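Local atomic coordinates of DNA repair and telomere maintenance protein nbs1 (Schizosaccharomyces pombe, PDB entry 3I0N), a protein that serves as the phosphopeptide-binding adaptor subunit of the MRN complex in DNA double-strand break repair, telomere maintenance and meiosis. Residues Phe270-Asn275 / Leu292-Leu297; Ser230-Asn235 / Ser252-Leu257; Arg16-Gly21 / Phe50-Pro55; Trp2-Glu7 / Ile109-Arg114. All coordinates share one frame; numbering follows the deposited sequence.

Interaction 1 (Phe270-Asn275 / Leu292-Leu297); sequences FVVLNN and LTIEQL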
loop_
_atom_site.group_PDB
_atom_site.type_symbol
_atom_site.label_atom_id
_atom_site.label_comp_id
_atom_site.label_asym_id
_atom_site.label_seq_id
_atom_site.Cartn_x
_atom_site.Cartn_y
_atom_site.Cartn_z
ATOM N N PHE A 270 15.063 16.278 23.929
ATOM C CA PHE A 270 14.399 15.174 24.621
ATOM C C PHE A 270 14.877 13.823 24.092
ATOM O O PHE A 270 15.474 13.741 23.018
ATOM C CB PHE A 270 12.865 15.285 24.541
ATOM C CG PHE A 270 12.301 15.249 23.133
ATOM C CD1 PHE A 270 11.933 14.040 22.540
ATOM C CD2 PHE A 270 12.092 16.425 22.421
ATOM C CE1 PHE A 270 11.394 14.005 21.247
ATOM C CE2 PHE A 270 11.555 16.397 21.126
ATOM C CZ PHE A 270 11.204 15.181 20.544
ATOM N N VAL A 271 14.604 12.769 24.850
ATOM C CA VAL A 271 15.044 11.424 24.508
ATOM C C VAL A 271 13.844 10.567 24.158
ATOM O O VAL A 271 12.819 10.612 24.839
ATOM C CB VAL A 271 15.857 10.775 25.677
ATOM C CG1 VAL A 271 16.076 9.281 25.447
ATOM C CG2 VAL A 271 17.191 11.477 25.849
ATOM N N VAL A 272 13.976 9.791 23.087
ATOM C CA VAL A 272 12.949 8.839 22.707
ATOM C C VAL A 272 13.432 7.434 23.026
ATOM O O VAL A 272 14.437 6.961 22.485
ATOM C CB VAL A 272 12.539 8.960 21.220
ATOM C CG1 VAL A 272 11.508 7.891 20.870
ATOM C CG2 VAL A 272 11.974 10.340 20.932
ATOM N N LEU A 273 12.701 6.783 23.924
ATOM C CA LEU A 273 13.036 5.454 24.399
ATOM C C LEU A 273 12.100 4.419 23.807
ATOM O O LEU A 273 10.969 4.737 23.429
ATOM C CB LEU A 273 12.939 5.403 25.926
ATOM C CG LEU A 273 13.903 6.247 26.761
ATOM C CD1 LEU A 273 13.483 6.202 28.215
ATOM C CD2 LEU A 273 15.345 5.781 26.607
ATOM N N ASN A 274 12.581 3.182 23.724
ATOM C CA ASN A 274 11.738 2.054 23.355
ATOM C C ASN A 274 10.824 1.690 24.513
ATOM O O ASN A 274 11.064 2.093 25.655
ATOM C CB ASN A 274 12.583 0.839 22.973
ATOM C CG ASN A 274 13.462 1.086 21.765
ATOM O OD1 ASN A 274 14.508 0.452 21.616
ATOM N ND2 ASN A 274 13.043 2.001 20.890
ATOM N N ASN A 275 9.789 0.911 24.218
ATOM C CA ASN A 275 8.802 0.528 25.222
ATOM C C ASN A 275 9.392 -0.274 26.382
ATOM O O ASN A 275 8.944 -0.135 27.522
ATOM C CB ASN A 275 7.644 -0.233 24.574
ATOM C CG ASN A 275 6.889 0.601 23.544
ATOM O OD1 ASN A 275 6.046 0.076 22.818
ATOM N ND2 ASN A 275 7.185 1.902 23.478
ATOM N N LEU A 292 10.416 9.939 26.553
ATOM C CA LEU A 292 9.113 9.386 26.156
ATOM C C LEU A 292 9.186 8.334 25.046
ATOM O O LEU A 292 10.220 8.164 24.393
ATOM C CB LEU A 292 8.128 10.497 25.756
ATOM C CG LEU A 292 8.469 11.656 24.807
ATOM C CD1 LEU A 292 9.388 11.291 23.653
ATOM C CD2 LEU A 292 7.176 12.244 24.277
ATOM N N THR A 293 8.073 7.637 24.836
ATOM C CA THR A 293 7.977 6.638 23.779
ATOM C C THR A 293 7.442 7.279 22.495
ATOM O O THR A 293 7.005 8.432 22.513
ATOM C CB THR A 293 7.077 5.452 24.208
ATOM O OG1 THR A 293 5.756 5.925 24.489
ATOM C CG2 THR A 293 7.634 4.778 25.450
ATOM N N ILE A 294 7.490 6.530 21.393
ATOM C CA ILE A 294 6.892 6.956 20.122
ATOM C C ILE A 294 5.384 7.145 20.270
ATOM O O ILE A 294 4.815 8.101 19.729
ATOM C CB ILE A 294 7.151 5.941 18.972
ATOM C CG1 ILE A 294 8.637 5.602 18.867
ATOM C CG2 ILE A 294 6.653 6.505 17.618
ATOM C CD1 ILE A 294 9.445 6.708 18.246
ATOM N N GLU A 295 4.758 6.227 21.005
ATOM C CA GLU A 295 3.328 6.278 21.281
ATOM C C GLU A 295 2.966 7.602 21.941
ATOM O O GLU A 295 2.024 8.276 21.518
ATOM C CB GLU A 295 2.903 5.114 22.180
ATOM C CG GLU A 295 2.919 3.744 21.504
ATOM C CD GLU A 295 4.328 3.184 21.282
ATOM O OE1 GLU A 295 5.224 3.431 22.126
ATOM O OE2 GLU A 295 4.530 2.486 20.258
ATOM N N GLN A 296 3.729 7.968 22.970
ATOM C CA GLN A 296 3.502 9.211 23.708
ATOM C C GLN A 296 3.792 10.447 22.857
ATOM O O GLN A 296 3.048 11.421 22.919
ATOM C CB GLN A 296 4.297 9.234 25.026
ATOM C CG GLN A 296 3.886 8.139 26.011
ATOM C CD GLN A 296 4.791 8.058 27.228
ATOM O OE1 GLN A 296 6.016 8.140 27.121
ATOM N NE2 GLN A 296 4.188 7.893 28.397
ATOM N N LEU A 297 4.859 10.400 22.061
ATOM C CA LEU A 297 5.171 11.494 21.131
ATOM C C LEU A 297 4.059 11.685 20.098
ATOM O O LEU A 297 3.673 12.822 19.789
ATOM C CB LEU A 297 6.523 11.289 20.434
ATOM C CG LEU A 297 6.981 12.433 19.503
ATOM C CD1 LEU A 297 7.032 13.796 20.211
ATOM C CD2 LEU A 297 8.322 12.133 18.849
#

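Interaction 2 (Ser230-Asn235 / Ser252-Leu257); sequences SCAMLN and STFMSL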
loop_
_atom_site.group_PDB
_atom_site.type_symbol
_atom_site.label_atom_id
_atom_site.label_comp_id
_atom_site.label_asym_id
_atom_site.label_seq_id
_atom_site.Cartn_x
_atom_site.Cartn_y
_atom_site.Cartn_z
ATOM N N SER A 230 15.850 18.699 18.533
ATOM C CA SER A 230 16.640 17.494 18.313
ATOM C C SER A 230 16.294 16.453 19.374
ATOM O O SER A 230 15.811 16.793 20.457
ATOM C CB SER A 230 18.140 17.804 18.311
ATOM O OG SER A 230 18.585 18.164 19.602
ATOM N N CYS A 231 16.528 15.184 19.051
ATOM C CA CYS A 231 16.236 14.099 19.971
ATOM C C CYS A 231 17.209 12.936 19.827
ATOM O O CYS A 231 17.801 12.735 18.761
ATOM C CB CYS A 231 14.798 13.618 19.783
ATOM S SG CYS A 231 14.511 12.764 18.238
ATOM N N ALA A 232 17.367 12.177 20.909
ATOM C CA ALA A 232 18.184 10.974 20.899
ATOM C C ALA A 232 17.297 9.732 20.902
ATOM O O ALA A 232 16.263 9.707 21.564
ATOM C CB ALA A 232 19.128 10.968 22.085
ATOM N N MET A 233 17.712 8.710 20.153
ATOM C CA MET A 233 16.934 7.483 19.971
ATOM C C MET A 233 17.805 6.236 20.056
ATOM O O MET A 233 18.987 6.274 19.721
ATOM C CB MET A 233 16.270 7.475 18.599
ATOM C CG MET A 233 15.289 8.579 18.335
ATOM S SD MET A 233 14.370 8.195 16.838
ATOM C CE MET A 233 13.156 7.041 17.481
ATOM N N LEU A 234 17.199 5.123 20.461
ATOM C CA LEU A 234 17.889 3.832 20.504
ATOM C C LEU A 234 17.955 3.183 19.102
ATOM O O LEU A 234 17.435 3.736 18.125
ATOM C CB LEU A 234 17.230 2.904 21.533
ATOM C CG LEU A 234 18.154 2.041 22.401
ATOM C CD1 LEU A 234 18.703 2.827 23.593
ATOM C CD2 LEU A 234 17.424 0.808 22.888
ATOM N N ASN A 235 18.583 2.008 19.025
ATOM C CA ASN A 235 18.989 1.369 17.756
ATOM C C ASN A 235 17.898 0.624 16.973
ATOM O O ASN A 235 18.202 -0.078 16.000
ATOM C CB ASN A 235 20.138 0.375 18.004
ATOM C CG ASN A 235 21.011 0.755 19.183
ATOM O OD1 ASN A 235 21.124 0.002 20.149
ATOM N ND2 ASN A 235 21.635 1.920 19.107
ATOM N N SER A 252 19.701 11.796 16.884
ATOM C CA SER A 252 20.925 11.114 17.299
ATOM C C SER A 252 20.565 9.689 17.687
ATOM O O SER A 252 19.510 9.452 18.272
ATOM C CB SER A 252 21.557 11.814 18.499
ATOM O OG SER A 252 21.951 13.133 18.176
ATOM N N THR A 253 21.431 8.735 17.366
ATOM C CA THR A 253 21.198 7.360 17.801
ATOM C C THR A 253 22.224 6.924 18.840
ATOM O O THR A 253 23.391 7.300 18.759
ATOM C CB THR A 253 21.162 6.364 16.624
ATOM O OG1 THR A 253 22.348 6.503 15.834
ATOM C CG2 THR A 253 19.942 6.615 15.753
ATOM N N PHE A 254 21.779 6.140 19.818
ATOM C CA PHE A 254 22.667 5.620 20.858
ATOM C C PHE A 254 22.324 4.180 21.258
ATOM O O PHE A 254 21.160 3.781 21.230
ATOM C CB PHE A 254 22.695 6.560 22.074
ATOM C CG PHE A 254 21.383 6.671 22.802
ATOM C CD1 PHE A 254 21.157 5.939 23.961
ATOM C CD2 PHE A 254 20.386 7.523 22.349
ATOM C CE1 PHE A 254 19.949 6.041 24.651
ATOM C CE2 PHE A 254 19.170 7.627 23.028
ATOM C CZ PHE A 254 18.953 6.887 24.181
ATOM N N MET A 255 23.347 3.413 21.629
ATOM C CA MET A 255 23.210 1.977 21.895
ATOM C C MET A 255 22.714 1.652 23.306
ATOM O O MET A 255 21.812 0.831 23.477
ATOM C CB MET A 255 24.541 1.259 21.609
ATOM C CG MET A 255 24.511 -0.258 21.789
ATOM S SD MET A 255 26.093 -1.046 21.438
ATOM C CE MET A 255 25.879 -2.610 22.282
ATOM N N SER A 256 23.369 2.315 24.357
ATOM C CA SER A 256 23.049 2.042 25.756
ATOM C C SER A 256 22.601 3.306 26.476
ATOM O O SER A 256 22.869 4.415 26.017
ATOM C CB SER A 256 24.254 1.430 26.475
ATOM O OG SER A 256 25.109 2.439 26.985
ATOM N N LEU A 257 21.856 3.106 27.553
ATOM C CA LEU A 257 21.455 4.225 28.405
ATOM C C LEU A 257 22.653 4.977 28.984
ATOM O O LEU A 257 22.600 6.197 29.153
ATOM C CB LEU A 257 20.522 3.750 29.528
ATOM C CG LEU A 257 19.036 4.133 29.467
ATOM C CD1 LEU A 257 18.806 5.519 30.071
ATOM C CD2 LEU A 257 18.487 4.080 28.041
#

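Interaction 3 (Arg16-Gly21 / Phe50-Pro55); sequences RILFPG and FTILTP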
loop_
_atom_site.group_PDB
_atom_site.type_symbol
_atom_site.label_atom_id
_atom_site.label_comp_id
_atom_site.label_asym_id
_atom_site.label_seq_id
_atom_site.Cartn_x
_atom_site.Cartn_y
_atom_site.Cartn_z
ATOM N N ARG A 16 -13.156 -3.706 -18.130
ATOM C CA ARG A 16 -13.149 -4.947 -17.357
ATOM C C ARG A 16 -11.834 -5.094 -16.617
ATOM O O ARG A 16 -10.800 -4.709 -17.134
ATOM C CB ARG A 16 -13.357 -6.177 -18.257
ATOM C CG ARG A 16 -14.354 -6.007 -19.398
ATOM C CD ARG A 16 -15.774 -5.753 -18.912
ATOM N NE ARG A 16 -16.681 -5.541 -20.040
ATOM C CZ ARG A 16 -17.320 -6.508 -20.704
ATOM N NH1 ARG A 16 -17.173 -7.788 -20.358
ATOM N NH2 ARG A 16 -18.111 -6.188 -21.720
ATOM N N ILE A 17 -11.881 -5.641 -15.404
ATOM C CA ILE A 17 -10.661 -6.011 -14.700
ATOM C C ILE A 17 -10.378 -7.506 -14.883
ATOM O O ILE A 17 -11.176 -8.344 -14.484
ATOM C CB ILE A 17 -10.683 -5.602 -13.193
ATOM C CG1 ILE A 17 -10.816 -4.076 -13.072
ATOM C CG2 ILE A 17 -9.408 -6.103 -12.487
ATOM C CD1 ILE A 17 -10.742 -3.494 -11.660
ATOM N N LEU A 18 -9.243 -7.830 -15.495
ATOM C CA LEU A 18 -8.854 -9.221 -15.698
ATOM C C LEU A 18 -7.908 -9.684 -14.600
ATOM O O LEU A 18 -6.696 -9.488 -14.690
ATOM C CB LEU A 18 -8.222 -9.432 -17.070
ATOM C CG LEU A 18 -9.003 -8.933 -18.284
ATOM C CD1 LEU A 18 -8.261 -9.302 -19.564
ATOM C CD2 LEU A 18 -10.420 -9.494 -18.299
ATOM N N PHE A 19 -8.485 -10.302 -13.570
ATOM C CA PHE A 19 -7.734 -10.921 -12.491
ATOM C C PHE A 19 -7.033 -12.157 -13.037
ATOM O O PHE A 19 -7.492 -12.714 -14.037
ATOM C CB PHE A 19 -8.684 -11.336 -11.357
ATOM C CG PHE A 19 -9.324 -10.180 -10.644
ATOM C CD1 PHE A 19 -8.548 -9.217 -10.009
ATOM C CD2 PHE A 19 -10.702 -10.060 -10.591
ATOM C CE1 PHE A 19 -9.144 -8.146 -9.342
ATOM C CE2 PHE A 19 -11.301 -8.994 -9.926
ATOM C CZ PHE A 19 -10.518 -8.038 -9.303
ATOM N N PRO A 20 -5.937 -12.599 -12.381
ATOM C CA PRO A 20 -5.228 -13.808 -12.810
ATOM C C PRO A 20 -6.180 -14.937 -13.123
ATOM O O PRO A 20 -7.103 -15.199 -12.358
ATOM C CB PRO A 20 -4.357 -14.147 -11.595
ATOM C CG PRO A 20 -3.997 -12.793 -11.067
ATOM C CD PRO A 20 -5.265 -11.972 -11.224
ATOM N N GLY A 21 -5.952 -15.588 -14.255
ATOM C CA GLY A 21 -6.838 -16.625 -14.748
ATOM C C GLY A 21 -6.779 -16.681 -16.253
ATOM O O GLY A 21 -5.882 -16.125 -16.867
ATOM N N PHE A 50 -7.000 -14.929 -23.401
ATOM C CA PHE A 50 -6.159 -14.064 -22.574
ATOM C C PHE A 50 -5.896 -14.782 -21.265
ATOM O O PHE A 50 -6.830 -15.179 -20.579
ATOM C CB PHE A 50 -6.865 -12.736 -22.242
ATOM C CG PHE A 50 -7.193 -11.879 -23.433
ATOM C CD1 PHE A 50 -6.663 -12.150 -24.698
ATOM C CD2 PHE A 50 -8.000 -10.756 -23.275
ATOM C CE1 PHE A 50 -6.961 -11.346 -25.784
ATOM C CE2 PHE A 50 -8.301 -9.943 -24.355
ATOM C CZ PHE A 50 -7.776 -10.243 -25.619
ATOM N N THR A 51 -4.623 -14.935 -20.921
ATOM C CA THR A 51 -4.223 -15.540 -19.656
ATOM C C THR A 51 -3.358 -14.581 -18.858
ATOM O O THR A 51 -2.363 -14.044 -19.366
ATOM C CB THR A 51 -3.493 -16.867 -19.874
ATOM O OG1 THR A 51 -4.397 -17.787 -20.488
ATOM C CG2 THR A 51 -3.003 -17.441 -18.543
ATOM N N ILE A 52 -3.760 -14.369 -17.609
ATOM C CA ILE A 52 -3.085 -13.458 -16.698
ATOM C C ILE A 52 -2.473 -14.291 -15.602
ATOM O O ILE A 52 -3.159 -15.074 -14.946
ATOM C CB ILE A 52 -4.071 -12.462 -16.059
ATOM C CG1 ILE A 52 -5.007 -11.852 -17.111
ATOM C CG2 ILE A 52 -3.341 -11.408 -15.227
ATOM C CD1 ILE A 52 -4.381 -10.935 -18.059
ATOM N N LEU A 53 -1.170 -14.142 -15.416
ATOM C CA LEU A 53 -0.482 -14.910 -14.402
ATOM C C LEU A 53 -0.499 -14.132 -13.098
ATOM O O LEU A 53 -0.741 -12.931 -13.093
ATOM C CB LEU A 53 0.951 -15.249 -14.844
ATOM C CG LEU A 53 1.121 -16.092 -16.115
ATOM C CD1 LEU A 53 2.546 -16.603 -16.221
ATOM C CD2 LEU A 53 0.142 -17.270 -16.155
ATOM N N THR A 54 -0.261 -14.830 -11.995
ATOM C CA THR A 54 -0.126 -14.206 -10.681
ATOM C C THR A 54 1.195 -13.421 -10.600
ATOM O O THR A 54 2.103 -13.650 -11.402
ATOM C CB THR A 54 -0.197 -15.271 -9.567
ATOM O OG1 THR A 54 0.765 -16.302 -9.829
ATOM C CG2 THR A 54 -1.587 -15.894 -9.514
ATOM N N PRO A 55 1.302 -12.473 -9.649
ATOM C CA PRO A 55 2.511 -11.634 -9.608
ATOM C C PRO A 55 3.778 -12.371 -9.193
ATOM O O PRO A 55 3.725 -13.316 -8.411
ATOM C CB PRO A 55 2.179 -10.581 -8.544
ATOM C CG PRO A 55 0.678 -10.642 -8.366
ATOM C CD PRO A 55 0.293 -12.044 -8.658
#

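Interaction 4 (Trp2-Glu7 / Ile109-Arg114); sequences WIIEAE and INAYWR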
loop_
_atom_site.group_PDB
_atom_site.type_symbol
_atom_site.label_atom_id
_atom_site.label_comp_id
_atom_site.label_asym_id
_atom_site.label_seq_id
_atom_site.Cartn_x
_atom_site.Cartn_y
_atom_site.Cartn_z
ATOM N N TRP A 2 -4.825 -5.655 -14.314
ATOM C CA TRP A 2 -5.095 -5.482 -15.736
ATOM C C TRP A 2 -6.514 -4.993 -15.981
ATOM O O TRP A 2 -7.500 -5.593 -15.522
ATOM C CB TRP A 2 -4.831 -6.769 -16.504
ATOM C CG TRP A 2 -3.377 -6.956 -16.824
ATOM C CD1 TRP A 2 -2.530 -7.866 -16.277
ATOM C CD2 TRP A 2 -2.599 -6.186 -17.747
ATOM N NE1 TRP A 2 -1.268 -7.724 -16.807
ATOM C CE2 TRP A 2 -1.281 -6.697 -17.710
ATOM C CE3 TRP A 2 -2.886 -5.113 -18.601
ATOM C CZ2 TRP A 2 -0.258 -6.187 -18.504
ATOM C CZ3 TRP A 2 -1.864 -4.604 -19.395
ATOM C CH2 TRP A 2 -0.566 -5.139 -19.335
ATOM N N ILE A 3 -6.609 -3.879 -16.688
ATOM C CA ILE A 3 -7.904 -3.351 -17.095
ATOM C C ILE A 3 -7.975 -3.398 -18.613
ATOM O O ILE A 3 -6.998 -3.048 -19.288
ATOM C CB ILE A 3 -8.112 -1.915 -16.547
ATOM C CG1 ILE A 3 -7.975 -1.935 -15.016
ATOM C CG2 ILE A 3 -9.467 -1.343 -16.977
ATOM C CD1 ILE A 3 -8.119 -0.591 -14.357
ATOM N N ILE A 4 -9.101 -3.873 -19.143
ATOM C CA ILE A 4 -9.355 -3.788 -20.582
ATOM C C ILE A 4 -10.523 -2.875 -20.921
ATOM O O ILE A 4 -11.486 -2.762 -20.165
ATOM C CB ILE A 4 -9.507 -5.178 -21.287
ATOM C CG1 ILE A 4 -10.757 -5.933 -20.818
ATOM C CG2 ILE A 4 -8.219 -6.009 -21.143
ATOM C CD1 ILE A 4 -11.170 -7.072 -21.751
ATOM N N GLU A 5 -10.420 -2.234 -22.077
ATOM C CA GLU A 5 -11.376 -1.255 -22.521
ATOM C C GLU A 5 -11.300 -1.245 -24.050
ATOM O O GLU A 5 -10.265 -1.594 -24.625
ATOM C CB GLU A 5 -11.005 0.101 -21.904
ATOM C CG GLU A 5 -11.634 1.313 -22.524
ATOM C CD GLU A 5 -10.847 1.876 -23.705
ATOM O OE1 GLU A 5 -9.624 1.639 -23.810
ATOM O OE2 GLU A 5 -11.471 2.572 -24.523
ATOM N N ALA A 6 -12.394 -0.879 -24.703
ATOM C CA ALA A 6 -12.415 -0.818 -26.160
ATOM C C ALA A 6 -13.275 0.336 -26.644
ATOM O O ALA A 6 -14.266 0.688 -26.005
ATOM C CB ALA A 6 -12.906 -2.127 -26.742
ATOM N N GLU A 7 -12.866 0.929 -27.762
ATOM C CA GLU A 7 -13.623 1.978 -28.437
ATOM C C GLU A 7 -14.830 1.350 -29.133
ATOM O O GLU A 7 -14.807 0.172 -29.501
ATOM C CB GLU A 7 -12.719 2.704 -29.440
ATOM C CG GLU A 7 -13.383 3.811 -30.268
ATOM C CD GLU A 7 -13.592 5.106 -29.496
ATOM O OE1 GLU A 7 -12.993 5.263 -28.408
ATOM O OE2 GLU A 7 -14.353 5.969 -29.985
ATOM N N ILE A 109 -8.916 -4.120 -28.470
ATOM C CA ILE A 109 -9.051 -4.267 -27.031
ATOM C C ILE A 109 -7.767 -3.718 -26.430
ATOM O O ILE A 109 -6.672 -4.239 -26.680
ATOM C CB ILE A 109 -9.267 -5.738 -26.608
ATOM C CG1 ILE A 109 -10.538 -6.293 -27.248
ATOM C CG2 ILE A 109 -9.331 -5.869 -25.068
ATOM C CD1 ILE A 109 -10.696 -7.784 -27.082
ATOM N N ASN A 110 -7.909 -2.643 -25.665
ATOM C CA ASN A 110 -6.770 -1.978 -25.051
ATOM C C ASN A 110 -6.652 -2.423 -23.607
ATOM O O ASN A 110 -7.566 -2.220 -22.826
ATOM C CB ASN A 110 -6.914 -0.456 -25.157
ATOM C CG ASN A 110 -7.305 -0.004 -26.558
ATOM O OD1 ASN A 110 -6.743 -0.472 -27.543
ATOM N ND2 ASN A 110 -8.273 0.900 -26.652
ATOM N N ALA A 111 -5.530 -3.061 -23.283
ATOM C CA ALA A 111 -5.233 -3.492 -21.926
ATOM C C ALA A 111 -4.192 -2.558 -21.307
ATOM O O ALA A 111 -3.183 -2.228 -21.941
ATOM C CB ALA A 111 -4.730 -4.929 -21.926
ATOM N N TYR A 112 -4.453 -2.116 -20.081
ATOM C CA TYR A 112 -3.481 -1.314 -19.346
ATOM C C TYR A 112 -3.342 -1.743 -17.887
ATOM O O TYR A 112 -4.314 -2.153 -17.252
ATOM C CB TYR A 112 -3.756 0.193 -19.475
ATOM C CG TYR A 112 -5.074 0.696 -18.919
ATOM C CD1 TYR A 112 -5.132 1.333 -17.674
ATOM C CD2 TYR A 112 -6.262 0.579 -19.653
ATOM C CE1 TYR A 112 -6.341 1.821 -17.169
ATOM C CE2 TYR A 112 -7.474 1.073 -19.161
ATOM C CZ TYR A 112 -7.503 1.687 -17.921
ATOM O OH TYR A 112 -8.695 2.162 -17.429
ATOM N N TRP A 113 -2.120 -1.648 -17.375
ATOM C CA TRP A 113 -1.837 -2.017 -16.002
ATOM C C TRP A 113 -2.091 -0.844 -15.061
ATOM O O TRP A 113 -1.458 0.191 -15.186
ATOM C CB TRP A 113 -0.395 -2.498 -15.856
ATOM C CG TRP A 113 -0.062 -2.902 -14.456
ATOM C CD1 TRP A 113 0.660 -2.184 -13.550
ATOM C CD2 TRP A 113 -0.465 -4.111 -13.788
ATOM N NE1 TRP A 113 0.752 -2.877 -12.363
ATOM C CE2 TRP A 113 0.068 -4.062 -12.481
ATOM C CE3 TRP A 113 -1.203 -5.240 -14.177
ATOM C CZ2 TRP A 113 -0.122 -5.092 -11.550
ATOM C CZ3 TRP A 113 -1.390 -6.274 -13.249
ATOM C CH2 TRP A 113 -0.852 -6.187 -11.949
ATOM N N ARG A 114 -3.032 -1.017 -14.137
ATOM C CA ARG A 114 -3.280 -0.027 -13.092
ATOM C C ARG A 114 -2.613 -0.477 -11.792
ATOM O O ARG A 114 -2.952 -1.534 -11.234
ATOM C CB ARG A 114 -4.775 0.191 -12.884
ATOM C CG ARG A 114 -5.099 1.229 -11.825
ATOM C CD ARG A 114 -6.590 1.528 -11.738
ATOM N NE ARG A 114 -6.876 2.433 -10.628
ATOM C CZ ARG A 114 -6.884 3.768 -10.708
ATOM N NH1 ARG A 114 -6.621 4.387 -11.861
ATOM N NH2 ARG A 114 -7.157 4.493 -9.626
#

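Interaction 1 (Phe270-Asn275 / Leu292-Leu297)
The CD1 methyl of L292 packs between two side chains of strand 270-272, 3.9 Å from F270 CD1 and 3.9 Å from V272 CG2. L292 reaches them with CG held between its backbone N and carbonyl carbon (chi1 47°), which lays the isobutyl group against the neighbouring strand. The other branch of V272, CG1, meets the tip of I294, with CD1 3.5 Å away, the two side chains crossing at about a right angle. Backbone bonds frame these apolar contacts: L292 N donates to V271 O, and L273 N to L292 O at 2.9 Å, making V272 and L292 a parallel bridge. N275 ND2 donates to E295 OE1 over 2.8 Å, on the syn side though 31° out of the carboxylate plane, while T293 CG2 lies beside the same amide nitrogen. A glutamine in place of E295 would probably weaken this bond, since the amide nitrogen of N275 would lose its charged acceptor. T293 and Q296 form a capping box: T293 OG1 accepts from Q296 N and Q296 OE1 from T293 N, fixing the start of helix 294-297. I294 and V272 also reach helix 238-246, which packs on this side of the parallel BRCT sheet. Buried hydrocarbon binds the edge strand and following helix to the sheet, and a hydrogen bond probably strengthened by the carboxylate charge closes the contact at its exposed end.

Interaction 2 (Ser230-Asn235 / Ser252-Leu257)
F254 turns its ring toward the neighbouring strand, where CE2 lies 3.5 Å from A232 CB and CE1 3.6 Å from L234 CD1. The ring gets there because CG sits between the backbone N and the carbonyl carbon (chi1 65°), although F254 leaves its backbone heading away from the other strand. L234 crosses the phenyl group at about a right angle, and its CD1 also touches F254 O at 3.5 Å. The two chains run parallel here, paired A232 with S252 and M233 with T253. S252 N donates to C231 O in a nearly straight bond (174°), S252 O receives M233 N, and M233 O receives F254 N at 2.8 Å. Strands 230-233 and 250-253 belong to a beta-alpha-beta unit of the second BRCT repeat, with helix 238-246 as the connection; the M233 side chain touches S240, H241 and L244 of this helix, on the face that also carries T253. A232 and S252 lie on the other face of the sheet, and F254 also touches V271 of strand 270-272. At the exposed end N235 lies across the backbone of the other segment, its ND2 3.2 Å from M255 CA and its OD1 3.8 Å from M255 CG.

Interaction 3 (Arg16-Gly21 / Phe50-Pro55)
I52 presses against the bend between strands 16-18 and 21-26, and its side chain can be followed outward from the backbone. CB meets P20 CA at 3.7 Å and approaches F19 O. From there the chain forks: CG2, anti to the backbone N, lies beside P20 CA and L18 O, whereas CG1, on the N side (chi1 -46°), comes 3.8 Å from L18 O and 4.0 Å from L18 CB. The tip, I52 CD1, reaches the indole of W2, 4.0 Å from its CD1, so the side chain packs against strand 2-6 of the other sheet and beside F68 of its own. L18 continues the apolar layer, its CD1 coming to the edge of the F50 ring near the ring plane, 4.0 Å from CD2. Further along, P20 sets its ring against the chain that leaves the strand, with CG 3.8 Å from L53 O and CB 3.9 Å from T54 CG2.

The backbone secures this arrangement through G21, which forms an antiparallel hydrogen-bonded pair with I52. G21 N donates to I52 O at 2.9 Å in the carbonyl plane, on a lone pair, and I52 N returns a bond to G21 O. The backbone angles of G21 (phi 151°, psi -165°) would jam a CB against the carbonyl oxygen of P20. T51 CG2 rests near G21 O, while T51 OG1 is hydrogen-bonded to T22 OG1. Strand 16-18 pairs with strand 2-6 and strand 21-26 with strand 48-52, so the chain passes at P20 from one sheet to the other, as in the beta-sandwich typical of FHA domains.

Interaction 4 (Trp2-Glu7 / Ile109-Arg114)
One face of the W2 indole receives the edge of W113, whose CE3 stands 3.5 Å above the plane, while A111 C and Y112 N lie in plane at the W2 edge. The pair is T-shaped, with W2 five-membered and W113 six-membered ring centroids 4.9 Å apart and planes at 71°. Over one face of the Y112 ring sits I3 CB in a CH-pi contact, 4.1 Å from the centroid. These groups decorate an antiparallel pair, strands 2-6 and 109-113, which probably closes the FHA sandwich by bringing the chain's start beside its last strand. I3-Y112 and E5-N110 are its hydrogen-bonded pairs. The chi1 of W113 (-179°) sets CG anti to the backbone N and carries the ring to its partner; W2 NE1 is bound by C66 O. A leucine at W2 would probably leave the W113 edge without its aromatic face and C66 O without this donor. On the W2 side of the sheet I4 CG2 meets A111 CB at 3.7 Å. I3 CD1 lies alongside R114 CB and CD. N110 OD1 is hydrogen-bonded to T108 OG1, while N110 ND2 donates to E5 OE1 at 3.2 Å, approaching 35° out of the carboxylate plane.

In the fold
The four contacts form two pairs, on opposite sides of the chain's centre. Interactions 1 and 2 share the parallel sheet of the second BRCT repeat, where V272 N meets A232 O at 2.7 Å; interaction 1 is largely buried, while interaction 2, at the edge strand 250-253, is only partly so. Interactions 3 and 4, also partly buried, belong to the FHA end and are joined by strands 2-6 and 16-18; interaction 3 is nested within the chain loop closed by interaction 4. Pairing is parallel in the BRCT contacts and antiparallel in the FHA ones. Interactions 1 and 4 each add an amide-carboxylate hydrogen bond, and the indole pair is peculiar to interaction 4.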